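Local coordinates for probable protein phosphatase 2C 50 (Oryza sativa subsp. japonica, PDB 5ZCG) that probably removes phosphate from phosphoserine and phosphothreonine residues of other proteins, as a magnesium-dependent phosphatase of the PP2C family, at residues A[59-64]-A[162-167]; A[249-254]-A[313-318]. The protein carries 5 engineered substitutions. All coordinates share one frame; numbering follows the deposited sequence.

Contact 1: A[59-64]-A[162-167]; sequences VFDGHG and GDSRIV. With MG (magnesium ion), chain F; MG (magnesium ion), chain E.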
loop_
_atom_site.group_PDB
_atom_site.type_symbol
_atom_site.label_atom_id
_atom_site.label_comp_id
_atom_site.label_asym_id
_atom_site.label_seq_id
_atom_site.Cartn_x
_atom_site.Cartn_y
_atom_site.Cartn_z
ATOM N N VAL A 59 5.736 1.120 11.065
ATOM C CA VAL A 59 4.341 1.448 10.802
ATOM C C VAL A 59 4.026 1.025 9.377
ATOM O O VAL A 59 4.762 1.369 8.438
ATOM C CB VAL A 59 4.051 2.944 11.026
ATOM C CG1 VAL A 59 2.658 3.317 10.499
ATOM C CG2 VAL A 59 4.174 3.280 12.512
ATOM N N PHE A 60 2.933 0.274 9.221
ATOM C CA PHE A 60 2.542 -0.331 7.953
ATOM C C PHE A 60 1.104 0.076 7.665
ATOM O O PHE A 60 0.175 -0.395 8.326
ATOM C CB PHE A 60 2.688 -1.851 8.013
ATOM C CG PHE A 60 3.925 -2.302 8.741
ATOM C CD1 PHE A 60 5.152 -2.317 8.101
ATOM C CD2 PHE A 60 3.865 -2.674 10.074
ATOM C CE1 PHE A 60 6.295 -2.713 8.767
ATOM C CE2 PHE A 60 5.001 -3.070 10.748
ATOM C CZ PHE A 60 6.220 -3.092 10.093
ATOM N N ASP A 61 0.921 0.936 6.678
ATOM C CA ASP A 61 -0.388 1.481 6.333
ATOM C C ASP A 61 -0.941 0.637 5.188
ATOM O O ASP A 61 -0.520 0.777 4.039
ATOM C CB ASP A 61 -0.244 2.958 5.977
ATOM C CG ASP A 61 -1.555 3.622 5.603
ATOM O OD1 ASP A 61 -2.588 2.935 5.443
ATOM O OD2 ASP A 61 -1.536 4.862 5.469
ATOM N N GLY A 62 -1.883 -0.248 5.511
ATOM C CA GLY A 62 -2.472 -1.098 4.495
ATOM C C GLY A 62 -3.585 -0.403 3.727
ATOM O O GLY A 62 -4.263 0.488 4.234
ATOM N N HIS A 63 -3.729 -0.794 2.460
ATOM C CA HIS A 63 -4.843 -0.398 1.607
ATOM C C HIS A 63 -5.349 -1.636 0.877
ATOM O O HIS A 63 -4.616 -2.612 0.690
ATOM C CB HIS A 63 -4.448 0.698 0.603
ATOM C CG HIS A 63 -3.231 0.370 -0.203
ATOM N ND1 HIS A 63 -1.971 0.812 0.140
ATOM C CD2 HIS A 63 -3.078 -0.371 -1.326
ATOM C CE1 HIS A 63 -1.095 0.362 -0.740
ATOM N NE2 HIS A 63 -1.740 -0.358 -1.640
ATOM N N GLY A 64 -6.616 -1.594 0.471
ATOM C CA GLY A 64 -7.287 -2.754 -0.089
ATOM C C GLY A 64 -7.639 -3.823 0.918
ATOM O O GLY A 64 -8.270 -4.822 0.550
ATOM N N GLY A 162 6.721 3.931 0.629
ATOM C CA GLY A 162 5.345 4.400 0.628
ATOM C C GLY A 162 5.190 5.821 1.134
ATOM O O GLY A 162 6.158 6.589 1.133
ATOM N N ASP A 163 3.985 6.195 1.570
ATOM C CA ASP A 163 3.730 7.558 2.025
ATOM C C ASP A 163 3.508 7.656 3.529
ATOM O O ASP A 163 3.011 8.681 4.007
ATOM C CB ASP A 163 2.549 8.176 1.269
ATOM C CG ASP A 163 1.260 7.401 1.440
ATOM O OD1 ASP A 163 1.166 6.547 2.347
ATOM O OD2 ASP A 163 0.329 7.640 0.642
ATOM N N SER A 164 3.838 6.616 4.287
ATOM C CA SER A 164 4.042 6.829 5.705
ATOM C C SER A 164 5.371 7.561 5.897
ATOM O O SER A 164 6.182 7.688 4.969
ATOM C CB SER A 164 4.022 5.504 6.462
ATOM O OG SER A 164 2.769 4.850 6.340
ATOM N N ARG A 165 5.595 8.066 7.106
ATOM C CA ARG A 165 6.742 8.935 7.317
ATOM C C ARG A 165 7.290 8.768 8.727
ATOM O O ARG A 165 6.550 8.494 9.677
ATOM C CB ARG A 165 6.364 10.394 7.049
ATOM C CG ARG A 165 7.523 11.370 7.026
ATOM C CD ARG A 165 6.998 12.792 6.992
ATOM N NE ARG A 165 6.101 13.003 5.855
ATOM C CZ ARG A 165 5.197 13.974 5.784
ATOM N NH1 ARG A 165 5.061 14.831 6.787
ATOM N NH2 ARG A 165 4.428 14.088 4.708
ATOM N N ILE A 166 8.607 8.920 8.850
ATOM C CA ILE A 166 9.276 8.991 10.141
ATOM C C ILE A 166 10.010 10.322 10.227
ATOM O O ILE A 166 10.647 10.760 9.263
ATOM C CB ILE A 166 10.247 7.815 10.366
ATOM C CG1 ILE A 166 11.042 8.037 11.655
ATOM C CG2 ILE A 166 11.170 7.658 9.182
ATOM C CD1 ILE A 166 11.861 6.855 12.082
ATOM N N VAL A 167 9.893 10.977 11.375
ATOM C CA VAL A 167 10.521 12.267 11.615
ATOM C C VAL A 167 11.332 12.167 12.899
ATOM O O VAL A 167 10.916 11.511 13.861
ATOM C CB VAL A 167 9.479 13.405 11.701
ATOM C CG1 VAL A 167 10.161 14.748 11.921
ATOM C CG2 VAL A 167 8.640 13.446 10.436
HETATM MG MG MG F . -4.697 2.494 4.819
HETATM MG MG MG E . -3.539 5.940 5.678
HETATM O O HOH W 1 0.520 6.161 5.284
HETATM O O HOH W 2 -0.971 5.069 2.419
HETATM O O HOH W 3 -3.768 6.196 3.806
HETATM O O HOH W 4 -4.971 4.517 5.293
HETATM O O HOH W 5 -3.355 5.623 7.761
HETATM O O HOH W 6 -4.613 3.746 2.959
HETATM O O HOH W 7 -6.935 2.016 4.680
#
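Asp61 and Ser164 meet in an ordinary van der Waals contact: the OG of Ser164 lies 3.6 Å from CB of Asp61, and nothing polar passes directly between the two segments. The hydroxyl's polar partner is instead Thr145 OG1 on strand 143-151, and the same threonine oxygen pairs with the backbone N of Asp61, so one second-shell residue positions both sides.

Water supplies the polar link. Water 1 sits 2.8 Å from Ser164 OG and 3.0 Å from Asp163 OD1; its approach to Asp61 OD2 is too short to be a reliable bond. Water 2 hydrogen-bonds to Asp163 OD1 at 2.6 Å but only weakly to Asp61. These waters come between two carboxylates whose nearest oxygens, Asp61 OD2 and Asp163 OD1, are 4.5 Å apart; the magnesium ions on Asp61 and the salt bridge from Lys182 to the other oxygen of Asp163 probably both ease the repulsion.

The metal bonds come from the 59-64 side. This is the two-metal centre of the PP2C fold, placed at the end of strand 53-63. With CG anti to the backbone N (chi1 -180°), the carboxylate of Asp61 bridges both magnesium ions: OD1 binds the chain F ion at 2.2 Å and OD2 the chain E ion at 2.3 Å. The carbonyl O of Gly62 adds a 2.1 Å bond to the chain F ion, and water 4 is a second bridge between the metals.

Contact 2: A[249-254]-A[313-318]; sequences DGLWDV and ITVIVV. With MG (magnesium ion), chain E.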
loop_
_atom_site.group_PDB
_atom_site.type_symbol
_atom_site.label_atom_id
_atom_site.label_comp_id
_atom_site.label_asym_id
_atom_site.label_seq_id
_atom_site.Cartn_x
_atom_site.Cartn_y
_atom_site.Cartn_z
ATOM N N ASP A 249 -0.017 8.114 7.195
ATOM C CA ASP A 249 -0.484 9.408 6.713
ATOM C C ASP A 249 -1.724 9.895 7.454
ATOM O O ASP A 249 -2.090 11.064 7.306
ATOM C CB ASP A 249 -0.748 9.354 5.203
ATOM C CG ASP A 249 -1.774 8.299 4.816
ATOM O OD1 ASP A 249 -2.250 7.553 5.696
ATOM O OD2 ASP A 249 -2.103 8.210 3.612
ATOM N N GLY A 250 -2.375 9.036 8.243
ATOM C CA GLY A 250 -3.451 9.500 9.105
ATOM C C GLY A 250 -3.025 10.622 10.031
ATOM O O GLY A 250 -3.850 11.449 10.437
ATOM N N LEU A 251 -1.743 10.660 10.396
ATOM C CA LEU A 251 -1.195 11.793 11.139
ATOM C C LEU A 251 -0.727 12.900 10.195
ATOM O O LEU A 251 -1.196 14.040 10.286
ATOM C CB LEU A 251 -0.038 11.333 12.036
ATOM C CG LEU A 251 0.658 12.444 12.828
ATOM C CD1 LEU A 251 -0.355 13.176 13.711
ATOM C CD2 LEU A 251 1.809 11.907 13.677
ATOM N N TRP A 252 0.166 12.559 9.259
ATOM C CA TRP A 252 0.864 13.558 8.455
ATOM C C TRP A 252 -0.046 14.286 7.476
ATOM O O TRP A 252 0.327 15.361 6.994
ATOM C CB TRP A 252 2.019 12.902 7.691
ATOM C CG TRP A 252 2.948 12.096 8.559
ATOM C CD1 TRP A 252 3.197 10.756 8.471
ATOM C CD2 TRP A 252 3.748 12.581 9.646
ATOM N NE1 TRP A 252 4.104 10.376 9.435
ATOM C CE2 TRP A 252 4.456 11.479 10.170
ATOM C CE3 TRP A 252 3.936 13.840 10.227
ATOM C CZ2 TRP A 252 5.334 11.598 11.248
ATOM C CZ3 TRP A 252 4.808 13.956 11.295
ATOM C CH2 TRP A 252 5.495 12.841 11.794
ATOM N N ASP A 253 -1.221 13.738 7.165
ATOM C CA ASP A 253 -2.138 14.461 6.287
ATOM C C ASP A 253 -2.633 15.752 6.935
ATOM O O ASP A 253 -2.886 16.735 6.230
ATOM C CB ASP A 253 -3.314 13.567 5.892
ATOM C CG ASP A 253 -2.956 12.591 4.774
ATOM O OD1 ASP A 253 -1.973 12.846 4.044
ATOM O OD2 ASP A 253 -3.655 11.565 4.628
ATOM N N VAL A 254 -2.755 15.782 8.261
ATOM C CA VAL A 254 -3.315 16.934 8.961
ATOM C C VAL A 254 -2.350 17.572 9.950
ATOM O O VAL A 254 -2.664 18.645 10.483
ATOM C CB VAL A 254 -4.626 16.566 9.686
ATOM C CG1 VAL A 254 -5.678 16.093 8.680
ATOM C CG2 VAL A 254 -4.361 15.508 10.759
ATOM N N ILE A 313 -5.222 6.047 12.001
ATOM C CA ILE A 313 -4.109 6.810 12.544
ATOM C C ILE A 313 -3.268 5.870 13.392
ATOM O O ILE A 313 -3.790 5.209 14.294
ATOM C CB ILE A 313 -4.581 8.012 13.385
ATOM C CG1 ILE A 313 -5.531 8.908 12.579
ATOM C CG2 ILE A 313 -3.378 8.811 13.874
ATOM C CD1 ILE A 313 -6.415 9.806 13.449
ATOM N N THR A 314 -1.972 5.810 13.105
ATOM C CA THR A 314 -1.046 5.010 13.894
ATOM C C THR A 314 0.201 5.837 14.138
ATOM O O THR A 314 0.769 6.400 13.200
ATOM C CB THR A 314 -0.703 3.693 13.195
ATOM O OG1 THR A 314 -1.867 2.861 13.194
ATOM C CG2 THR A 314 0.420 2.966 13.930
ATOM N N VAL A 315 0.599 5.936 15.403
ATOM C CA VAL A 315 1.716 6.769 15.822
ATOM C C VAL A 315 2.570 5.971 16.793
ATOM O O VAL A 315 2.068 5.464 17.803
ATOM C CB VAL A 315 1.238 8.080 16.487
ATOM C CG1 VAL A 315 2.424 8.966 16.840
ATOM C CG2 VAL A 315 0.236 8.833 15.587
ATOM N N ILE A 316 3.859 5.866 16.496
ATOM C CA ILE A 316 4.854 5.366 17.432
ATOM C C ILE A 316 5.774 6.524 17.776
ATOM O O ILE A 316 6.288 7.205 16.878
ATOM C CB ILE A 316 5.664 4.191 16.857
ATOM C CG1 ILE A 316 4.764 3.006 16.506
ATOM C CG2 ILE A 316 6.725 3.763 17.861
ATOM C CD1 ILE A 316 5.527 1.839 15.881
ATOM N N VAL A 317 5.979 6.746 19.069
ATOM C CA VAL A 317 6.932 7.733 19.554
ATOM C C VAL A 317 8.013 6.980 20.316
ATOM O O VAL A 317 7.710 6.226 21.249
ATOM C CB VAL A 317 6.258 8.792 20.438
ATOM C CG1 VAL A 317 7.282 9.823 20.914
ATOM C CG2 VAL A 317 5.121 9.457 19.669
ATOM N N VAL A 318 9.265 7.172 19.913
ATOM C CA VAL A 318 10.407 6.538 20.565
ATOM C C VAL A 318 11.222 7.626 21.247
ATOM O O VAL A 318 11.789 8.498 20.579
ATOM C CB VAL A 318 11.268 5.745 19.566
ATOM C CG1 VAL A 318 12.486 5.152 20.269
ATOM C CG2 VAL A 318 10.447 4.643 18.910
HETATM MG MG MG E . -3.539 5.940 5.678
HETATM O O HOH W 3 -3.768 6.196 3.806
HETATM O O HOH W 4 -4.971 4.517 5.293
HETATM O O HOH W 5 -3.355 5.623 7.761
#
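Leu251 turns CG anti to its own backbone N (chi1 178°), and its CD2 branch meets the CG2 branch of Val315; the result is a methyl-to-methyl contact, Leu251 CD2 to Val315 CG2 at 3.9 Å. The two side chains cross at about a right angle, so they meet through these branches and do not run alongside each other. The same CD2 methyl lies over one face of the Trp252 ring, offset toward its rim.

Closer to the metal, the contact passes from side chain to backbone. Ile313 places CG1 beside its backbone N (chi1 -55°), where it rests 3.7 Å from the carbonyl O of Gly250, an oxygen that accepts a hydrogen bond from Ser309. Its other branch, CG2, reaches to 4.3 Å from the N of Leu251. Gly250, having no side chain, comes close to the strand, its CA 4.4 Å from the CA of Ile313.

Helix 249-252 packs against the start of strand 313-319, a strand of the five-stranded sheet of the PP2C beta-sandwich. Ile313 and Val315 also touch helix 291-306, which helps enclose this buried apolar patch.

Asp249, at the start of the short helix, makes no direct contact with the strand and serves the metal instead. Its OD1 binds the chain E magnesium ion at 2.1 Å, while OD2 accepts a 2.6 Å hydrogen bond from water 3, itself a ligand of that ion; the carboxylate is therefore held through both oxygens. Asp61 and Asp311 complete the protein ligands.

Overall arrangement
Contact 1 closes before contact 2 opens along the chain, yet their centres lie 9 Å apart and both reach the five-stranded sheet through strands 165-170 and 313-319. Strand 53-63 of contact 1 belongs to the other sheet, and its Val59 CG2 packs 3.9 Å from Ile316 CD1 of contact 2. Elsewhere, Trp252 of contact 2 meets Arg165 of contact 1: its NE1 is 3.1 Å from Arg165 O, a probable hydrogen bond, and its ring also makes a cation-pi contact with Arg165. The chain E magnesium ion and waters 3, 4 and 5 are common to both contacts, so 59-64 and 249-254, far apart in sequence, bring their aspartates to one magnesium ion, consistent with metal-dependent phosphatase activity.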